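Local coordinates for ketol-acid reductoisomerase (NAD(+)) (uncultured archaeon GZfos26G2, PDB 4XDY), which catalyses the magnesium-dependent alkyl migration and NADH-dependent reduction of (S)-2-acetolactate to (R)-2,3-dihydroxy-isovalerate in branched-chain amino acid biosynthesis, at residues Asp11-Asp16 / Ala165-Leu170; Lys36-Asn41 / Lys143-Gly148. All blocks are in the same frame, centred on the assembly; numbering follows the deposited sequence.

Contact 1: Asp11-Asp16 / Ala165-Leu170; sequences DSILRD and AREVAL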
loop_
_atom_site.group_PDB
_atom_site.type_symbol
_atom_site.label_atom_id
_atom_site.label_comp_id
_atom_site.label_asym_id
_atom_site.label_seq_id
_atom_site.Cartn_x
_atom_site.Cartn_y
_atom_site.Cartn_z
ATOM N N ASP A 11 -6.265 -24.883 19.777
ATOM C CA ASP A 11 -7.114 -23.890 20.464
ATOM C C ASP A 11 -8.177 -24.406 21.402
ATOM O O ASP A 11 -8.938 -23.624 21.914
ATOM C CB ASP A 11 -7.727 -22.922 19.492
ATOM C CG ASP A 11 -8.624 -23.600 18.492
ATOM O OD1 ASP A 11 -9.217 -24.627 18.841
ATOM O OD2 ASP A 11 -8.755 -23.081 17.375
ATOM N N SER A 12 -8.156 -25.692 21.731
ATOM C CA SER A 12 -9.224 -26.269 22.528
ATOM C C SER A 12 -9.282 -25.785 23.960
ATOM O O SER A 12 -10.356 -25.776 24.532
ATOM C CB SER A 12 -9.129 -27.817 22.472
ATOM O OG SER A 12 -7.905 -28.272 22.936
ATOM N N ILE A 13 -8.178 -25.304 24.552
ATOM C CA ILE A 13 -8.259 -24.700 25.856
ATOM C C ILE A 13 -9.375 -23.598 26.037
ATOM O O ILE A 13 -9.892 -23.382 27.146
ATOM C CB ILE A 13 -6.913 -24.173 26.375
ATOM C CG1 ILE A 13 -6.998 -23.977 27.887
ATOM C CG2 ILE A 13 -6.489 -22.850 25.676
ATOM C CD1 ILE A 13 -5.675 -23.735 28.537
ATOM N N LEU A 14 -9.650 -22.871 24.959
ATOM C CA LEU A 14 -10.638 -21.754 24.996
ATOM C C LEU A 14 -12.082 -22.231 25.068
ATOM O O LEU A 14 -12.973 -21.428 25.395
ATOM C CB LEU A 14 -10.479 -20.853 23.782
ATOM C CG LEU A 14 -9.150 -20.121 23.678
ATOM C CD1 LEU A 14 -9.207 -19.151 22.500
ATOM C CD2 LEU A 14 -8.814 -19.389 24.956
ATOM N N ARG A 15 -12.296 -23.512 24.768
ATOM C CA ARG A 15 -13.602 -24.190 24.970
ATOM C C ARG A 15 -14.316 -23.829 26.273
ATOM O O ARG A 15 -15.476 -23.598 26.293
ATOM C CB ARG A 15 -13.420 -25.724 24.909
ATOM N N ASP A 16 -13.679 -23.784 27.396
ATOM C CA ASP A 16 -14.491 -23.415 28.576
ATOM C C ASP A 16 -13.887 -22.145 29.197
ATOM O O ASP A 16 -13.711 -22.022 30.417
ATOM C CB ASP A 16 -14.513 -24.565 29.557
ATOM C CG ASP A 16 -13.196 -25.280 29.580
ATOM O OD1 ASP A 16 -12.165 -24.586 29.368
ATOM O OD2 ASP A 16 -13.190 -26.518 29.727
ATOM N N ALA A 165 -0.419 -19.995 30.488
ATOM C CA ALA A 165 -0.434 -18.644 29.850
ATOM C C ALA A 165 -0.154 -18.722 28.366
ATOM O O ALA A 165 -0.916 -18.176 27.534
ATOM C CB ALA A 165 0.577 -17.791 30.529
ATOM N N ARG A 166 0.885 -19.461 28.003
ATOM C CA ARG A 166 1.268 -19.575 26.599
ATOM C C ARG A 166 0.194 -20.261 25.784
ATOM O O ARG A 166 -0.104 -19.918 24.647
ATOM C CB ARG A 166 2.647 -20.272 26.455
ATOM C CG ARG A 166 3.044 -20.637 25.015
ATOM C CD ARG A 166 4.525 -21.201 24.985
ATOM N NE ARG A 166 5.021 -21.505 23.638
ATOM C CZ ARG A 166 4.769 -22.598 22.946
ATOM N NH1 ARG A 166 4.089 -23.607 23.476
ATOM N NH2 ARG A 166 5.266 -22.688 21.703
ATOM N N GLU A 167 -0.322 -21.359 26.320
ATOM C CA GLU A 167 -1.320 -22.109 25.631
ATOM C C GLU A 167 -2.575 -21.259 25.298
ATOM O O GLU A 167 -3.117 -21.325 24.208
ATOM C CB GLU A 167 -1.761 -23.332 26.497
ATOM C CG GLU A 167 -2.598 -24.255 25.673
ATOM C CD GLU A 167 -3.033 -25.525 26.457
ATOM O OE1 GLU A 167 -2.723 -25.618 27.657
ATOM O OE2 GLU A 167 -3.772 -26.294 25.818
ATOM N N VAL A 168 -3.005 -20.475 26.270
ATOM C CA VAL A 168 -4.157 -19.567 26.131
ATOM C C VAL A 168 -3.866 -18.493 25.077
ATOM O O VAL A 168 -4.663 -18.316 24.169
ATOM C CB VAL A 168 -4.498 -18.911 27.453
ATOM C CG1 VAL A 168 -5.545 -17.810 27.253
ATOM C CG2 VAL A 168 -4.994 -19.997 28.407
ATOM N N ALA A 169 -2.704 -17.875 25.178
ATOM C CA ALA A 169 -2.304 -16.803 24.190
ATOM C C ALA A 169 -2.271 -17.366 22.793
ATOM O O ALA A 169 -2.922 -16.870 21.872
ATOM C CB ALA A 169 -1.002 -16.131 24.627
ATOM N N LEU A 170 -1.602 -18.524 22.592
ATOM C CA LEU A 170 -1.525 -19.067 21.252
ATOM C C LEU A 170 -2.913 -19.452 20.734
ATOM O O LEU A 170 -3.229 -19.316 19.539
ATOM C CB LEU A 170 -0.536 -20.262 21.159
ATOM C CG LEU A 170 0.931 -19.926 21.380
ATOM C CD1 LEU A 170 1.729 -21.212 21.512
ATOM C CD2 LEU A 170 1.558 -19.146 20.220
HETATM O O HOH W 1 -5.489 -25.587 23.694
#

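Contact 2: Lys36-Asn41 / Lys143-Gly148; sequences KDSGIN and KAYLEG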
loop_
_atom_site.group_PDB
_atom_site.type_symbol
_atom_site.label_atom_id
_atom_site.label_comp_id
_atom_site.label_asym_id
_atom_site.label_seq_id
_atom_site.Cartn_x
_atom_site.Cartn_y
_atom_site.Cartn_z
ATOM N N LYS A 36 -15.872 -14.511 18.551
ATOM C CA LYS A 36 -17.286 -14.979 18.586
ATOM C C LYS A 36 -17.636 -15.882 17.372
ATOM O O LYS A 36 -18.202 -16.960 17.528
ATOM C CB LYS A 36 -18.230 -13.812 18.758
ATOM C CG LYS A 36 -19.699 -14.326 18.776
ATOM C CD LYS A 36 -20.733 -13.303 19.215
ATOM C CE LYS A 36 -21.069 -12.233 18.176
ATOM N NZ LYS A 36 -21.785 -12.625 16.916
ATOM N N ASP A 37 -17.176 -15.514 16.189
ATOM C CA ASP A 37 -17.365 -16.270 14.975
ATOM C C ASP A 37 -16.698 -17.638 15.015
ATOM O O ASP A 37 -17.184 -18.526 14.361
ATOM C CB ASP A 37 -16.845 -15.531 13.710
ATOM C CG ASP A 37 -17.733 -14.375 13.248
ATOM O OD1 ASP A 37 -18.763 -14.099 13.882
ATOM O OD2 ASP A 37 -17.337 -13.695 12.254
ATOM N N SER A 38 -15.607 -17.806 15.785
ATOM C CA SER A 38 -14.903 -19.047 15.976
ATOM C C SER A 38 -15.478 -19.845 17.140
ATOM O O SER A 38 -14.942 -20.869 17.457
ATOM C CB SER A 38 -13.408 -18.741 16.226
ATOM O OG SER A 38 -12.868 -18.354 14.977
ATOM N N GLY A 39 -16.560 -19.382 17.757
ATOM C CA GLY A 39 -17.228 -20.165 18.762
ATOM C C GLY A 39 -16.734 -19.899 20.127
ATOM O O GLY A 39 -17.095 -20.618 21.030
ATOM N N ILE A 40 -15.956 -18.826 20.361
ATOM C CA ILE A 40 -15.473 -18.545 21.729
ATOM C C ILE A 40 -16.465 -17.666 22.445
ATOM O O ILE A 40 -17.076 -16.814 21.830
ATOM C CB ILE A 40 -14.033 -17.885 21.718
ATOM C CG1 ILE A 40 -13.057 -18.701 20.821
ATOM C CG2 ILE A 40 -13.526 -17.580 23.133
ATOM C CD1 ILE A 40 -13.085 -20.229 20.956
ATOM N N ASN A 41 -16.612 -17.881 23.731
ATOM C CA ASN A 41 -17.509 -17.103 24.553
ATOM C C ASN A 41 -16.868 -15.740 24.873
ATOM O O ASN A 41 -15.837 -15.679 25.546
ATOM C CB ASN A 41 -17.857 -17.833 25.879
ATOM C CG ASN A 41 -19.023 -17.162 26.653
ATOM O OD1 ASN A 41 -18.982 -16.972 27.883
ATOM N ND2 ASN A 41 -20.088 -16.843 25.922
ATOM N N LYS A 143 -11.445 -8.087 8.020
ATOM C CA LYS A 143 -11.592 -8.437 6.643
ATOM C C LYS A 143 -10.832 -9.659 6.280
ATOM O O LYS A 143 -11.379 -10.554 5.565
ATOM C CB LYS A 143 -11.157 -7.306 5.733
ATOM C CG LYS A 143 -12.171 -6.187 5.588
ATOM C CD LYS A 143 -11.671 -5.155 4.568
ATOM C CE LYS A 143 -11.750 -5.714 3.148
ATOM N NZ LYS A 143 -10.588 -6.518 2.701
ATOM N N ALA A 144 -9.567 -9.729 6.724
ATOM C CA ALA A 144 -8.779 -10.924 6.451
ATOM C C ALA A 144 -9.469 -12.182 6.999
ATOM O O ALA A 144 -9.497 -13.249 6.316
ATOM C CB ALA A 144 -7.340 -10.791 7.031
ATOM N N TYR A 145 -10.009 -12.085 8.212
ATOM C CA TYR A 145 -10.650 -13.227 8.833
ATOM C C TYR A 145 -11.893 -13.642 8.003
ATOM O O TYR A 145 -12.063 -14.819 7.670
ATOM C CB TYR A 145 -11.066 -12.858 10.251
ATOM C CG TYR A 145 -11.829 -13.916 10.987
ATOM C CD1 TYR A 145 -13.179 -14.129 10.726
ATOM C CD2 TYR A 145 -11.228 -14.720 11.900
ATOM C CE1 TYR A 145 -13.901 -15.146 11.383
ATOM C CE2 TYR A 145 -11.922 -15.723 12.563
ATOM C CZ TYR A 145 -13.292 -15.898 12.307
ATOM O OH TYR A 145 -13.993 -16.886 13.002
ATOM N N LEU A 146 -12.657 -12.649 7.583
ATOM C CA LEU A 146 -13.902 -12.910 6.815
ATOM C C LEU A 146 -13.557 -13.456 5.444
ATOM O O LEU A 146 -14.333 -14.212 4.882
ATOM C CB LEU A 146 -14.713 -11.649 6.684
ATOM C CG LEU A 146 -15.400 -11.265 8.031
ATOM C CD1 LEU A 146 -16.122 -9.944 7.830
ATOM C CD2 LEU A 146 -16.342 -12.373 8.557
ATOM N N GLU A 147 -12.380 -13.102 4.916
ATOM C CA GLU A 147 -11.916 -13.641 3.654
ATOM C C GLU A 147 -11.295 -15.029 3.686
ATOM O O GLU A 147 -10.860 -15.487 2.637
ATOM C CB GLU A 147 -10.938 -12.664 2.991
ATOM C CG GLU A 147 -11.665 -11.476 2.355
ATOM C CD GLU A 147 -10.750 -10.301 2.069
ATOM O OE1 GLU A 147 -9.522 -10.444 2.273
ATOM O OE2 GLU A 147 -11.251 -9.234 1.675
ATOM N N GLY A 148 -11.220 -15.687 4.840
ATOM C CA GLY A 148 -10.632 -17.038 4.923
ATOM C C GLY A 148 -9.135 -17.049 5.191
ATOM O O GLY A 148 -8.481 -18.081 5.176
#

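Contact 1: Asp11-Asp16 / Ala165-Leu170
Ile13 and Glu167 reach each other through extended side chains: CG1 of Ile13 stands anti to the backbone N (chi1 -162°) and carries CD1 out to the helix, while Glu167, with CG likewise anti to its own N (chi1 -169°), runs straight on to lay its carboxylate beside the isoleucine. Ile13 CD1 comes to 3.6 Å from Glu167 OE1, and Ile13 CB lies 3.8 Å from Glu167 OE2, so the acid group flanks the aliphatic chain along its length. From the same methyl a second contact goes to the valine, Ile13 CD1 meeting Val168 CG2 at 3.8 Å, the two side chains running roughly perpendicular. Val168 turns its other branch to Leu14, whose CD2 is 4.3 Å from Val168 CG1 in looser packing. The short 3-10 turn thus rests on helix 165-175, where Ala171 also receives both Ile13 and Leu14. This joins the loop leading into strand 18-22 to a helix of the N-terminal Rossmann domain, whose inner side, through Ala165 and Ala169, packs on strands 128-134 and 153-157. One water links the two segments, accepting from Ile13 N (2.8 Å) and donating to Glu167 OE2 (2.8 Å). The chemistry is therefore graded, from methyl packing at Val168 to a carboxylate whose water bridge satisfies the amide of the same isoleucine that it flanks.

Contact 2: Lys36-Asn41 / Lys143-Gly148
Asp37 and Leu146, the pair with the nearest CA atoms at 9.5 Å, lie near the ends of two helices that finish alike, each in a Schellman motif with a glycine of positive phi, Gly39 (91°) and Gly148 (90°). Side chains span the distance between the backbones. Tyr145, its CG anti to the backbone N (chi1 176°), reaches across with its ring to the other helix end and donates from OH to Ser38 OG at 2.7 Å, the serine oxygen lying at the ring edge, in plane. Ser38 OG is also hydrogen-bonded to the carbonyl of Ala175, so it ties the tyrosine to the end of helix 165-175. Asp37 approaches the ring obliquely, its CB 3.2 Å from Tyr145 OH and its OD2 3.8 Å from Tyr145 CE1. In the Rossmann domain, helix 26-37 follows the glycine-rich turn that binds NAD(+), and helix 138-146 begins at Gly138, another NAD(+)-binding residue; the contact joins their C-terminal ends, with the Tyr145 side chain about 14 Å from the bound dinucleotide. A phenylalanine in place of Tyr145 would probably keep the ring's stacking on His177 but leave Ser38 OG without the tyrosine hydroxyl as its donor. On the solvent-exposed side, Leu146 CD2 approaches Asp37 OD2 at 4.1 Å, while that same carboxylate oxygen forms a salt bridge with Arg142, one turn back on the tyrosine's helix.

Overall arrangement
Both contacts lie in the N-terminal Rossmann domain, their centres 16 Å apart, and contact 2 is nested within the chain loop that contact 1 closes. They adjoin where Leu14 CB packs on Ile40 CD1 at 3.9 Å. Each is partly buried, but contact 1 rests on two buried residues, Leu14 and Val168, whereas in contact 2 Tyr145 alone is buried and Asp37 and Leu146 are exposed. Helix 165-175 serves both: it forms one side of contact 1 and, through the carbonyl of Ala175, hydrogen-bonds the serine hydroxyl of contact 2. Apolar packing with a water bridge thus seats a loop on a helix, while a direct hydrogen bond spans two helix ends.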